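Local coordinates for beta-N-acetylglucosaminidase-like protein Glycoside hydrolase family 20 (Flavobacterium johnsoniae, PDB 6YHH), which probably hydrolyses terminal beta-linked N-acetylhexosamine residues, as a family 20 chitobiase of bacterial chitin degradation, at residues Leu568-Ala573 with Leu662-Ser667; Leu298-Cys303 with Leu356-Lys361; Phe23-Asn28 with Gly54-Phe59. One frame throughout, in Å; residues are numbered along the deposited sequence.

Contact 1 of 3, residues Leu568-Ala573 with Leu662-Ser667; sequences LAFDEA and LSVYES
The ring of F570 meets the 662-667 segment obliquely: CD2 lies 3.8 Å from V664 CB, and CE2 comes 3.7 Å from S667 CB. W596 and F592 of helix 583-607 add edge-to-face ring contacts around the same phenyl group. F570 carries CG anti to its own nitrogen (chi1 -175°), which sends the ring off helix 565-579 and across V664 at about a right angle. This is helix-to-helix packing in the C-terminal, mostly helical part of the chain, where the turn after strand 660-662 leads into helix 665-671 and lies against helix 565-579.

Next to the ring the contact turns polar. The hydroxyl of S667 donates to D571, OG to OD1 at 2.6 Å, arriving from above the carboxylate, 39° out of its plane. Two waters extend the grip on D571: one donates to OD1 and to the carbonyl O of S663 while accepting from S667 N, and the other joins OD2 to that same S663 O at 2.7 Å on each side. A third water donates to D571 O and to S667 OG, 2.8 Å from either atom.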
ATOM      1  N   LEU A 568      14.704  19.057 -15.912  1.00 11.19           N
ATOM      2  CA  LEU A 568      14.108  19.298 -17.242  1.00 12.96           C
ATOM      3  C   LEU A 568      13.744  20.781 -17.385  1.00 13.17           C
ATOM      4  O   LEU A 568      13.951  21.363 -18.464  1.00 13.94           O
ATOM      5  CB  LEU A 568      12.872  18.446 -17.409  1.00 14.60           C
ATOM      6  CG  LEU A 568      13.093  16.935 -17.566  1.00 17.44           C
ATOM      7  CD1 LEU A 568      11.739  16.202 -17.644  1.00 17.97           C
ATOM      8  CD2 LEU A 568      14.023  16.618 -18.663  1.00 20.89           C
ATOM      9  N   ALA A 569      13.214  21.370 -16.327  1.00 12.32           N
ATOM     10  CA  ALA A 569      12.917  22.806 -16.368  1.00 12.29           C
ATOM     11  C   ALA A 569      14.098  23.693 -16.522  1.00 12.83           C
ATOM     12  O   ALA A 569      14.049  24.694 -17.224  1.00 12.58           O
ATOM     13  CB  ALA A 569      12.041  23.216 -15.197  1.00 13.08           C
ATOM     14  N   PHE A 570      15.163  23.346 -15.845  1.00 12.60           N
ATOM     15  CA  PHE A 570      16.427  24.036 -15.961  1.00 12.03           C
ATOM     16  C   PHE A 570      16.961  23.974 -17.350  1.00 12.15           C
ATOM     17  O   PHE A 570      17.384  24.985 -17.986  1.00 13.78           O
ATOM     18  CB  PHE A 570      17.444  23.470 -14.964  1.00 10.81           C
ATOM     19  CG  PHE A 570      18.741  24.227 -14.956  1.00 10.83           C
ATOM     20  CD1 PHE A 570      18.804  25.575 -14.555  1.00 10.99           C
ATOM     21  CD2 PHE A 570      19.953  23.619 -15.334  1.00 11.48           C
ATOM     22  CE1 PHE A 570      20.047  26.228 -14.506  1.00 10.74           C
ATOM     23  CE2 PHE A 570      21.151  24.272 -15.311  1.00 11.98           C
ATOM     24  CZ  PHE A 570      21.186  25.640 -14.918  1.00 11.39           C
ATOM     25  N   ASP A 571      16.934  22.756 -17.913  1.00 11.81           N
ATOM     26  CA  ASP A 571      17.459  22.573 -19.234  1.00 12.90           C
ATOM     27  C   ASP A 571      16.752  23.525 -20.236  1.00 12.25           C
ATOM     28  O   ASP A 571      17.445  24.095 -21.116  1.00 14.19           O
ATOM     29  CB  ASP A 571      17.156  21.141 -19.697  1.00 12.87           C
ATOM     30  CG  ASP A 571      18.069  20.073 -19.045  1.00 14.12           C
ATOM     31  OD1 ASP A 571      19.110  20.385 -18.478  1.00 12.36           O
ATOM     32  OD2 ASP A 571      17.680  18.887 -19.180  1.00 16.21           O
ATOM     33  N   GLU A 572      15.447  23.619 -20.097  1.00 13.18           N
ATOM     34  CA  GLU A 572      14.577  24.461 -20.961  1.00 14.51           C
ATOM     35  C   GLU A 572      14.968  25.911 -20.742  1.00 15.41           C
ATOM     36  O   GLU A 572      15.176  26.677 -21.729  1.00 16.88           O
ATOM     37  CB  GLU A 572      13.102  24.244 -20.648  1.00 18.15           C
ATOM     38  CG  GLU A 572      12.130  25.204 -21.390  1.00 22.52           C
ATOM     39  CD  GLU A 572      12.145  25.015 -22.917  1.00 30.57           C
ATOM     40  OE1 GLU A 572      12.762  24.005 -23.430  1.00 28.89           O
ATOM     41  OE2 GLU A 572      11.551  25.915 -23.620  1.00 33.13           O
ATOM     42  N   ALA A 573      15.101  26.321 -19.489  1.00 14.10           N
ATOM     43  CA  ALA A 573      15.464  27.703 -19.207  1.00 14.41           C
ATOM     44  C   ALA A 573      16.840  28.038 -19.772  1.00 15.99           C
ATOM     45  O   ALA A 573      17.058  29.155 -20.331  1.00 15.08           O
ATOM     46  CB  ALA A 573      15.402  27.966 -17.708  1.00 14.77           C
ATOM     47  N   LEU A 662      23.601  14.330 -10.654  1.00  8.97           N
ATOM     48  CA  LEU A 662      22.948  15.602 -10.944  1.00  8.89           C
ATOM     49  C   LEU A 662      22.634  15.760 -12.431  1.00  9.37           C
ATOM     50  O   LEU A 662      23.537  15.768 -13.261  1.00 11.20           O
ATOM     51  CB  LEU A 662      23.836  16.806 -10.503  1.00  9.25           C
ATOM     52  CG  LEU A 662      23.968  17.078  -9.013  1.00 10.36           C
ATOM     53  CD1 LEU A 662      25.156  18.031  -8.746  1.00 11.30           C
ATOM     54  CD2 LEU A 662      22.671  17.593  -8.434  1.00 11.00           C
ATOM     55  N   SER A 663      21.361  15.794 -12.780  1.00  8.41           N
ATOM     56  CA  SER A 663      20.984  15.769 -14.182  1.00  9.58           C
ATOM     57  C   SER A 663      20.799  17.161 -14.757  1.00  9.63           C
ATOM     58  O   SER A 663      20.262  17.338 -15.816  1.00 11.43           O
ATOM     59  CB  SER A 663      19.744  14.888 -14.372  1.00  9.05           C
ATOM     60  OG  SER A 663      18.658  15.344 -13.576  1.00  8.52           O
ATOM     61  N   VAL A 664      21.323  18.128 -14.032  1.00 10.58           N
ATOM     62  CA  VAL A 664      21.539  19.509 -14.525  1.00 10.61           C
ATOM     63  C   VAL A 664      22.958  19.740 -14.995  1.00 12.58           C
ATOM     64  O   VAL A 664      23.272  20.813 -15.535  1.00 11.67           O
ATOM     65  CB  VAL A 664      21.174  20.531 -13.415  1.00 10.95           C
ATOM     66  CG1 VAL A 664      19.695  20.508 -13.065  1.00 11.40           C
ATOM     67  CG2 VAL A 664      22.000  20.356 -12.161  1.00 12.04           C
ATOM     68  N   TYR A 665      23.872  18.788 -14.806  1.00 10.89           N
ATOM     69  CA  TYR A 665      25.235  18.968 -15.207  1.00 12.75           C
ATOM     70  C   TYR A 665      25.463  19.398 -16.665  1.00 13.10           C
ATOM     71  O   TYR A 665      26.206  20.422 -16.929  1.00 15.02           O
ATOM     72  CB  TYR A 665      26.084  17.722 -14.906  1.00 13.04           C
ATOM     73  CG  TYR A 665      27.371  17.767 -15.621  1.00 13.96           C
ATOM     74  CD1 TYR A 665      28.384  18.609 -15.170  1.00 14.84           C
ATOM     75  CD2 TYR A 665      27.568  17.001 -16.762  1.00 17.46           C
ATOM     76  CE1 TYR A 665      29.575  18.676 -15.853  1.00 16.80           C
ATOM     77  CE2 TYR A 665      28.765  17.027 -17.437  1.00 19.06           C
ATOM     78  CZ  TYR A 665      29.763  17.857 -16.968  1.00 18.80           C
ATOM     79  OH  TYR A 665      30.998  17.926 -17.660  1.00 26.18           O
ATOM     80  N   GLU A 666      24.791  18.709 -17.593  1.00 13.68           N
ATOM     81  CA  GLU A 666      24.996  19.037 -19.035  1.00 14.53           C
ATOM     82  C   GLU A 666      24.650  20.506 -19.342  1.00 14.73           C
ATOM     83  O   GLU A 666      25.397  21.157 -20.058  1.00 14.78           O
ATOM     84  CB  GLU A 666      24.257  18.118 -19.958  1.00 16.81           C
ATOM     85  CG  GLU A 666      24.788  16.676 -19.910  1.00 17.98           C
ATOM     86  CD  GLU A 666      26.233  16.482 -20.441  1.00 22.78           C
ATOM     87  OE1 GLU A 666      26.811  17.350 -21.174  1.00 23.02           O
ATOM     88  OE2 GLU A 666      26.839  15.425 -20.108  1.00 27.54           O
ATOM     89  N   SER A 667      23.575  20.990 -18.746  1.00 13.11           N
ATOM     90  CA  SER A 667      23.154  22.377 -18.894  1.00 12.57           C
ATOM     91  C   SER A 667      24.037  23.374 -18.202  1.00 13.69           C
ATOM     92  O   SER A 667      24.249  24.503 -18.730  1.00 13.55           O
ATOM     93  CB  SER A 667      21.712  22.497 -18.461  1.00 13.59           C
ATOM     94  OG  SER A 667      20.849  21.986 -19.484  1.00 14.77           O
TER
HETATM   95  O   HOH W   1      21.487  19.067 -17.889  1.00 11.89           O
HETATM   96  O   HOH W   2      18.178  16.823 -17.521  1.00 12.28           O
HETATM   97  O   HOH W   3      19.952  23.088 -21.842  1.00 18.22           O

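Contact 2 of 3, residues Leu298-Cys303 with Leu356-Lys361; sequences LFDEVC and LKKHGK
D300 and H359 join two helix ends of the family 20 catalytic domain, a TIM-barrel fold: the C-terminal part of helix 289-302 lies beside the last turn of helix 341-358. The latter closes in a Schellman motif, with G360 at positive phi, K361 N bonded to L356 O and G360 N to K357 O; L356 O also accepts from H359 N.

The polar bonds converge on one oxygen. D300 OD1 takes H359 NE2 at 2.9 Å on its anti lone pair and K358 NZ at 2.7 Å on its syn lone pair, the second bond being a salt bridge. OD1 lies in the imidazole plane, yet the bond is bent, with 132° at the hydrogen, and carboxylate and ring stand 73° apart; F299 O lies over one face of the same imidazole. K358 gets there by a bend at chi3 (84°). The carboxylate may favour a charged imidazole, while the K358 ammonium on the same oxygen would oppose it. Replacing D300 by an alanine is likely to leave the K358 ammonium without its counter-charge, and H359 NE2 without this acceptor.

The apolar contacts lie deeper. L356 sets CD2 over one face of the F299 ring, 3.7 Å from its centroid in a CH-pi contact, and F311 of strand 310-312 meets the same ring edge-to-face. C303 packs CB 3.7 Å from H359 CB, and its SG approaches the imidazole obliquely and lies 4.0 Å from L356 CD2.

K361 belongs to a further polar cluster: its NZ bonds to the carbonyls of G308 and F306, and one water accepts from K361 NZ at 3.0 Å and donates to C303 O at 2.8 Å.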
ATOM      1  N   LEU A 298       6.716 -30.699 -13.080  1.00 10.96           N
ATOM      2  CA  LEU A 298       6.441 -29.273 -12.822  1.00 13.08           C
ATOM      3  C   LEU A 298       5.455 -28.655 -13.737  1.00 12.47           C
ATOM      4  O   LEU A 298       4.561 -27.967 -13.274  1.00 13.23           O
ATOM      5  CB  LEU A 298       7.740 -28.478 -12.784  1.00 12.91           C
ATOM      6  CG  LEU A 298       8.531 -28.821 -11.532  1.00 12.87           C
ATOM      7  CD1 LEU A 298       9.893 -28.203 -11.661  1.00 13.33           C
ATOM      8  CD2 LEU A 298       7.892 -28.291 -10.260  1.00 13.89           C
ATOM      9  N   PHE A 299       5.549 -28.898 -15.038  1.00 10.61           N
ATOM     10  CA  PHE A 299       4.536 -28.405 -15.959  1.00 11.21           C
ATOM     11  C   PHE A 299       3.194 -29.059 -15.672  1.00 12.75           C
ATOM     12  O   PHE A 299       2.174 -28.437 -15.742  1.00 12.33           O
ATOM     13  CB  PHE A 299       4.950 -28.649 -17.403  1.00 12.02           C
ATOM     14  CG  PHE A 299       6.157 -27.879 -17.834  1.00 11.72           C
ATOM     15  CD1 PHE A 299       6.285 -26.525 -17.563  1.00 13.70           C
ATOM     16  CD2 PHE A 299       7.180 -28.511 -18.549  1.00 12.29           C
ATOM     17  CE1 PHE A 299       7.405 -25.827 -17.942  1.00 13.95           C
ATOM     18  CE2 PHE A 299       8.323 -27.810 -18.938  1.00 13.50           C
ATOM     19  CZ  PHE A 299       8.451 -26.469 -18.628  1.00 14.03           C
ATOM     20  N   ASP A 300       3.184 -30.342 -15.345  1.00 13.37           N
ATOM     21  CA  ASP A 300       1.921 -30.960 -15.021  1.00 13.69           C
ATOM     22  C   ASP A 300       1.198 -30.295 -13.852  1.00 14.78           C
ATOM     23  O   ASP A 300      -0.033 -30.247 -13.833  1.00 16.42           O
ATOM     24  CB  ASP A 300       2.124 -32.428 -14.617  1.00 13.97           C
ATOM     25  CG  ASP A 300       2.375 -33.365 -15.752  1.00 16.64           C
ATOM     26  OD1 ASP A 300       2.168 -33.012 -16.887  1.00 16.89           O
ATOM     27  OD2 ASP A 300       2.834 -34.541 -15.401  1.00 18.53           O
ATOM     28  N   GLU A 301       1.967 -29.799 -12.897  1.00 14.62           N
ATOM     29  CA  GLU A 301       1.425 -29.088 -11.728  1.00 15.45           C
ATOM     30  C   GLU A 301       1.116 -27.605 -11.961  1.00 15.14           C
ATOM     31  O   GLU A 301       0.086 -27.101 -11.498  1.00 17.33           O
ATOM     32  CB  GLU A 301       2.342 -29.283 -10.576  1.00 18.69           C
ATOM     33  CG  GLU A 301       1.712 -28.852  -9.282  1.00 21.34           C
ATOM     34  CD  GLU A 301       2.554 -29.083  -8.054  1.00 19.93           C
ATOM     35  OE1 GLU A 301       3.778 -29.308  -8.083  1.00 21.73           O
ATOM     36  OE2 GLU A 301       1.846 -28.906  -7.020  1.00 24.79           O
ATOM     37  N   VAL A 302       1.976 -26.954 -12.719  1.00 13.40           N
ATOM     38  CA  VAL A 302       1.924 -25.524 -12.894  1.00 12.56           C
ATOM     39  C   VAL A 302       1.092 -25.050 -14.091  1.00 12.22           C
ATOM     40  O   VAL A 302       0.341 -24.078 -14.006  1.00 10.78           O
ATOM     41  CB  VAL A 302       3.335 -24.966 -13.006  1.00 11.79           C
ATOM     42  CG1 VAL A 302       3.259 -23.442 -13.258  1.00 10.29           C
ATOM     43  CG2 VAL A 302       4.144 -25.135 -11.743  1.00 12.36           C
ATOM     44  N   CYS A 303       1.149 -25.764 -15.213  1.00 12.68           N
ATOM     45  CA  CYS A 303       0.415 -25.306 -16.402  1.00 12.37           C
ATOM     46  C   CYS A 303      -1.100 -25.162 -16.161  1.00 12.80           C
ATOM     47  O   CYS A 303      -1.686 -24.262 -16.677  1.00 12.57           O
ATOM     48  CB  CYS A 303       0.665 -26.166 -17.619  1.00 13.48           C
ATOM     49  SG  CYS A 303       2.332 -26.078 -18.253  1.00 14.64           S
ATOM     50  N   LEU A 356       4.707 -28.847 -22.945  1.00 11.36           N
ATOM     51  CA  LEU A 356       3.819 -27.713 -22.949  1.00 12.08           C
ATOM     52  C   LEU A 356       2.619 -27.982 -23.827  1.00 11.87           C
ATOM     53  O   LEU A 356       1.504 -27.627 -23.445  1.00 11.41           O
ATOM     54  CB  LEU A 356       4.553 -26.423 -23.366  1.00 12.31           C
ATOM     55  CG  LEU A 356       5.661 -26.015 -22.406  1.00 14.48           C
ATOM     56  CD1 LEU A 356       6.378 -24.743 -22.908  1.00 15.71           C
ATOM     57  CD2 LEU A 356       5.162 -25.840 -21.008  1.00 16.38           C
ATOM     58  N   LYS A 357       2.845 -28.615 -24.994  1.00 11.16           N
ATOM     59  CA  LYS A 357       1.707 -28.797 -25.910  1.00 11.85           C
ATOM     60  C   LYS A 357       0.671 -29.768 -25.308  1.00 13.44           C
ATOM     61  O   LYS A 357      -0.537 -29.675 -25.570  1.00 12.28           O
ATOM     62  CB  LYS A 357       2.202 -29.332 -27.222  1.00 13.52           C
ATOM     63  CG  LYS A 357       1.132 -29.265 -28.339  1.00 16.11           C
ATOM     64  CD  LYS A 357       1.650 -29.450 -29.716  1.00 20.11           C
ATOM     65  CE  LYS A 357       0.566 -29.079 -30.704  1.00 20.65           C
ATOM     66  NZ  LYS A 357       1.210 -29.313 -32.015  1.00 25.32           N
ATOM     67  N   LYS A 358       1.125 -30.687 -24.484  1.00 13.19           N
ATOM     68  CA  LYS A 358       0.263 -31.651 -23.818  1.00 14.74           C
ATOM     69  C   LYS A 358      -0.749 -30.891 -22.911  1.00 15.85           C
ATOM     70  O   LYS A 358      -1.893 -31.330 -22.724  1.00 15.67           O
ATOM     71  CB  LYS A 358       1.091 -32.517 -22.911  1.00 16.10           C
ATOM     72  CG  LYS A 358       0.342 -33.655 -22.267  1.00 19.67           C
ATOM     73  CD  LYS A 358       1.247 -34.479 -21.360  1.00 18.98           C
ATOM     74  CE  LYS A 358       1.370 -33.865 -20.004  1.00 20.04           C
ATOM     75  NZ  LYS A 358       2.152 -34.678 -19.013  1.00 19.24           N
ATOM     76  N   HIS A 359      -0.342 -29.712 -22.432  1.00 14.60           N
ATOM     77  CA  HIS A 359      -1.238 -28.840 -21.622  1.00 14.45           C
ATOM     78  C   HIS A 359      -1.955 -27.770 -22.437  1.00 13.43           C
ATOM     79  O   HIS A 359      -2.622 -26.906 -21.842  1.00 14.71           O
ATOM     80  CB  HIS A 359      -0.427 -28.229 -20.458  1.00 15.14           C
ATOM     81  CG  HIS A 359       0.135 -29.269 -19.530  1.00 15.23           C
ATOM     82  ND1 HIS A 359      -0.676 -30.023 -18.725  1.00 18.29           N
ATOM     83  CD2 HIS A 359       1.385 -29.734 -19.339  1.00 17.05           C
ATOM     84  CE1 HIS A 359       0.053 -30.927 -18.090  1.00 18.49           C
ATOM     85  NE2 HIS A 359       1.311 -30.764 -18.426  1.00 17.67           N
ATOM     86  N   GLY A 360      -1.739 -27.787 -23.745  1.00 12.30           N
ATOM     87  CA  GLY A 360      -2.317 -26.853 -24.664  1.00 13.16           C
ATOM     88  C   GLY A 360      -1.592 -25.536 -24.795  1.00 12.96           C
ATOM     89  O   GLY A 360      -2.178 -24.511 -25.156  1.00 13.44           O
ATOM     90  N   LYS A 361      -0.296 -25.575 -24.486  1.00 12.99           N
ATOM     91  CA  LYS A 361       0.499 -24.317 -24.481  1.00 11.80           C
ATOM     92  C   LYS A 361       1.521 -24.261 -25.547  1.00 11.65           C
ATOM     93  O   LYS A 361       2.166 -25.270 -25.919  1.00 13.38           O
ATOM     94  CB  LYS A 361       1.219 -24.151 -23.138  1.00 11.99           C
ATOM     95  CG  LYS A 361       0.368 -24.466 -21.930  1.00 12.47           C
ATOM     96  CD  LYS A 361      -0.856 -23.519 -21.861  1.00 12.40           C
ATOM     97  CE  LYS A 361      -1.717 -23.810 -20.659  1.00 12.97           C
ATOM     98  NZ  LYS A 361      -3.028 -23.089 -20.685  1.00 13.40           N
TER
HETATM   99  O   HOH W   4      -4.052 -24.420 -18.236  1.00 15.56           O

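Contact 3 of 3, residues Phe23-Asn28 with Gly54-Phe59; sequences FTLTKN and GRTGIF
K27 reaches across to two consecutive carbonyls with its ammonium group: NZ donates to F59 O at 2.8 Å and to I58 O at 3.2 Å. The I58 carbonyl is met in its own plane, on a lone pair, whereas at F59 the donor is tilted 17° from the plane. A bend at chi4 (88°) turns NZ toward both oxygens at the end of an otherwise extended chain. Alongside the lysine backbone, I58 carries the apolar half of the contact: its CG2 packs 3.7 Å from K27 CA, and its CD1 lies 4.0 Å from L25 CB. L25 also sends CD1 toward T56 CG2, 4.2 Å away, the two side chains crossing at about a right angle.

These residues join the segment that follows strand 21-24 to the one that leaves helix 40-56 within family 20 domain 2, an alpha/beta domain with a mixed sheet. Beyond the first shell, T26 OG1 accepts from N28 N at 2.9 Å, an ST turn that shapes the backbone on both sides of K27. G57 leaves the helix with positive phi, D53 OD1 accepts from F59 N, and T56 OG1 bonds to L52 O. The F59 ring also meets Y547 of the second subunit.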
ATOM      1  N   PHE A  23     -20.770  17.662 -21.996  1.00 14.59           N
ATOM      2  CA  PHE A  23     -21.706  16.887 -21.219  1.00 14.23           C
ATOM      3  C   PHE A  23     -21.368  17.225 -19.754  1.00 16.97           C
ATOM      4  O   PHE A  23     -20.215  17.030 -19.334  1.00 15.84           O
ATOM      5  CB  PHE A  23     -21.479  15.401 -21.462  1.00 13.84           C
ATOM      6  CG  PHE A  23     -22.276  14.467 -20.594  1.00 13.60           C
ATOM      7  CD1 PHE A  23     -21.894  14.229 -19.275  1.00 13.99           C
ATOM      8  CD2 PHE A  23     -23.402  13.842 -21.059  1.00 13.88           C
ATOM      9  CE1 PHE A  23     -22.608  13.326 -18.483  1.00 13.54           C
ATOM     10  CE2 PHE A  23     -24.121  12.944 -20.283  1.00 15.62           C
ATOM     11  CZ  PHE A  23     -23.733  12.716 -18.979  1.00 14.86           C
ATOM     12  N   THR A  24     -22.372  17.689 -18.974  1.00 16.06           N
ATOM     13  CA  THR A  24     -22.133  18.063 -17.568  1.00 16.32           C
ATOM     14  C   THR A  24     -22.460  16.901 -16.638  1.00 15.52           C
ATOM     15  O   THR A  24     -23.516  16.295 -16.722  1.00 15.60           O
ATOM     16  CB  THR A  24     -22.958  19.290 -17.201  1.00 17.85           C
ATOM     17  OG1 THR A  24     -22.489  20.421 -17.964  1.00 18.84           O
ATOM     18  CG2 THR A  24     -22.766  19.613 -15.696  1.00 18.71           C
ATOM     19  N   LEU A  25     -21.512  16.531 -15.744  1.00 13.54           N
ATOM     20  CA  LEU A  25     -21.735  15.425 -14.818  1.00 14.31           C
ATOM     21  C   LEU A  25     -22.517  15.920 -13.585  1.00 13.68           C
ATOM     22  O   LEU A  25     -22.182  16.985 -12.976  1.00 14.16           O
ATOM     23  CB  LEU A  25     -20.385  14.841 -14.340  1.00 16.99           C
ATOM     24  CG  LEU A  25     -19.884  13.580 -14.919  1.00 21.10           C
ATOM     25  CD1 LEU A  25     -18.503  13.344 -14.255  1.00 22.79           C
ATOM     26  CD2 LEU A  25     -20.806  12.412 -14.635  1.00 18.30           C
ATOM     27  N   THR A  26     -23.585  15.201 -13.296  1.00 12.96           N
ATOM     28  CA  THR A  26     -24.483  15.546 -12.211  1.00 14.84           C
ATOM     29  C   THR A  26     -24.853  14.290 -11.483  1.00 14.38           C
ATOM     30  O   THR A  26     -24.533  13.182 -11.872  1.00 14.55           O
ATOM     31  CB  THR A  26     -25.840  16.085 -12.745  1.00 14.43           C
ATOM     32  OG1 THR A  26     -26.589  15.034 -13.334  1.00 15.46           O
ATOM     33  CG2 THR A  26     -25.572  17.225 -13.710  1.00 15.80           C
ATOM     34  N   LYS A  27     -25.637  14.481 -10.416  1.00 15.34           N
ATOM     35  CA  LYS A  27     -26.152  13.380  -9.659  1.00 17.18           C
ATOM     36  C   LYS A  27     -27.156  12.480 -10.396  1.00 15.84           C
ATOM     37  O   LYS A  27     -27.478  11.380  -9.952  1.00 17.85           O
ATOM     38  CB  LYS A  27     -26.750  13.920  -8.328  1.00 20.53           C
ATOM     39  CG  LYS A  27     -26.620  12.921  -7.170  1.00 21.59           C
ATOM     40  CD  LYS A  27     -26.902  13.632  -5.875  1.00 22.97           C
ATOM     41  CE  LYS A  27     -27.139  12.585  -4.840  1.00 24.33           C
ATOM     42  NZ  LYS A  27     -25.869  12.207  -4.257  1.00 20.42           N
ATOM     43  N   ASN A  28     -27.581  12.886 -11.591  1.00 16.10           N
ATOM     44  CA  ASN A  28     -28.435  12.067 -12.452  1.00 18.08           C
ATOM     45  C   ASN A  28     -27.666  11.000 -13.201  1.00 15.91           C
ATOM     46  O   ASN A  28     -28.242  10.103 -13.804  1.00 16.37           O
ATOM     47  CB  ASN A  28     -29.181  12.954 -13.512  1.00 20.49           C
ATOM     48  CG  ASN A  28     -30.301  12.186 -14.197  1.00 25.83           C
ATOM     49  OD1 ASN A  28     -31.111  11.538 -13.496  1.00 30.78           O
ATOM     50  ND2 ASN A  28     -30.338  12.183 -15.566  1.00 26.48           N
ATOM     51  N   GLY A  54     -14.891   8.932  -7.062  1.00  9.21           N
ATOM     52  CA  GLY A  54     -13.776   9.370  -6.228  1.00  8.83           C
ATOM     53  C   GLY A  54     -13.147  10.690  -6.699  1.00  8.88           C
ATOM     54  O   GLY A  54     -12.630  11.471  -5.924  1.00  9.06           O
ATOM     55  N   ARG A  55     -13.172  10.917  -8.007  1.00  8.40           N
ATOM     56  CA  ARG A  55     -12.614  12.134  -8.542  1.00  8.51           C
ATOM     57  C   ARG A  55     -13.512  13.348  -8.466  1.00  9.51           C
ATOM     58  O   ARG A  55     -13.026  14.493  -8.570  1.00  9.63           O
ATOM     59  CB  ARG A  55     -12.269  11.925 -10.026  1.00  8.96           C
ATOM     60  CG  ARG A  55     -11.305  10.836 -10.353  1.00  9.20           C
ATOM     61  CD  ARG A  55     -10.901  10.827 -11.787  1.00  9.08           C
ATOM     62  NE  ARG A  55     -10.143   9.644 -12.119  1.00  9.70           N
ATOM     63  CZ  ARG A  55      -9.607   9.383 -13.293  1.00 10.46           C
ATOM     64  NH1 ARG A  55      -9.634  10.329 -14.236  1.00  9.99           N
ATOM     65  NH2 ARG A  55      -8.954   8.263 -13.481  1.00  9.20           N
ATOM     66  N   THR A  56     -14.811  13.112  -8.319  1.00  9.79           N
ATOM     67  CA  THR A  56     -15.828  14.152  -8.454  1.00 10.91           C
ATOM     68  C   THR A  56     -16.668  14.461  -7.246  1.00 11.32           C
ATOM     69  O   THR A  56     -17.265  15.586  -7.175  1.00 11.89           O
ATOM     70  CB  THR A  56     -16.799  13.840  -9.596  1.00 10.66           C
ATOM     71  OG1 THR A  56     -17.477  12.586  -9.417  1.00 11.20           O
ATOM     72  CG2 THR A  56     -16.069  13.837 -10.901  1.00 12.77           C
ATOM     73  N   GLY A  57     -16.808  13.471  -6.338  1.00 11.55           N
ATOM     74  CA  GLY A  57     -17.521  13.756  -5.092  1.00 12.27           C
ATOM     75  C   GLY A  57     -19.027  13.922  -5.313  1.00 11.69           C
ATOM     76  O   GLY A  57     -19.695  14.598  -4.476  1.00 11.58           O
ATOM     77  N   ILE A  58     -19.569  13.269  -6.319  1.00 12.16           N
ATOM     78  CA  ILE A  58     -20.980  13.439  -6.675  1.00 12.06           C
ATOM     79  C   ILE A  58     -21.900  12.586  -5.840  1.00 12.54           C
ATOM     80  O   ILE A  58     -22.999  13.046  -5.526  1.00 13.93           O
ATOM     81  CB  ILE A  58     -21.180  13.297  -8.191  1.00 12.88           C
ATOM     82  CG1 ILE A  58     -20.521  14.509  -8.853  1.00 16.52           C
ATOM     83  CG2 ILE A  58     -22.698  13.158  -8.496  1.00 13.50           C
ATOM     84  CD1 ILE A  58     -20.441  14.481 -10.356  1.00 17.42           C
ATOM     85  N   PHE A  59     -21.454  11.402  -5.446  1.00 11.49           N
ATOM     86  CA  PHE A  59     -22.234  10.366  -4.749  1.00 11.90           C
ATOM     87  C   PHE A  59     -23.299   9.804  -5.690  1.00 12.91           C
ATOM     88  O   PHE A  59     -24.513  10.057  -5.536  1.00 12.30           O
ATOM     89  CB  PHE A  59     -22.837  10.889  -3.424  1.00 12.72           C
ATOM     90  CG  PHE A  59     -21.815  11.127  -2.314  1.00 11.85           C
ATOM     91  CD1 PHE A  59     -20.832  12.094  -2.386  1.00 13.24           C
ATOM     92  CD2 PHE A  59     -21.887  10.347  -1.183  1.00 12.30           C
ATOM     93  CE1 PHE A  59     -19.931  12.296  -1.336  1.00 13.55           C
ATOM     94  CE2 PHE A  59     -20.968  10.551  -0.156  1.00 13.67           C
ATOM     95  CZ  PHE A  59     -19.994  11.476  -0.273  1.00 13.27           C
TER

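In the fold
The three contacts follow one another along the chain and do not touch. Contact 3 belongs to the N-terminal domain 2, contact 2 to the catalytic barrel, and contact 1 to the helical C-terminal part. Contacts 1 and 2 lie on opposite sides of the chain's centre, their own centres 52 Å apart; contact 3 is 41 Å from contact 1 and 48 Å from contact 2, again between centres. At their nearest atoms contacts 1 and 3 are still about 22 Å apart. None lies at the predicted proton donor, E317. Of the three, contact 3 alone is touched by the second subunit.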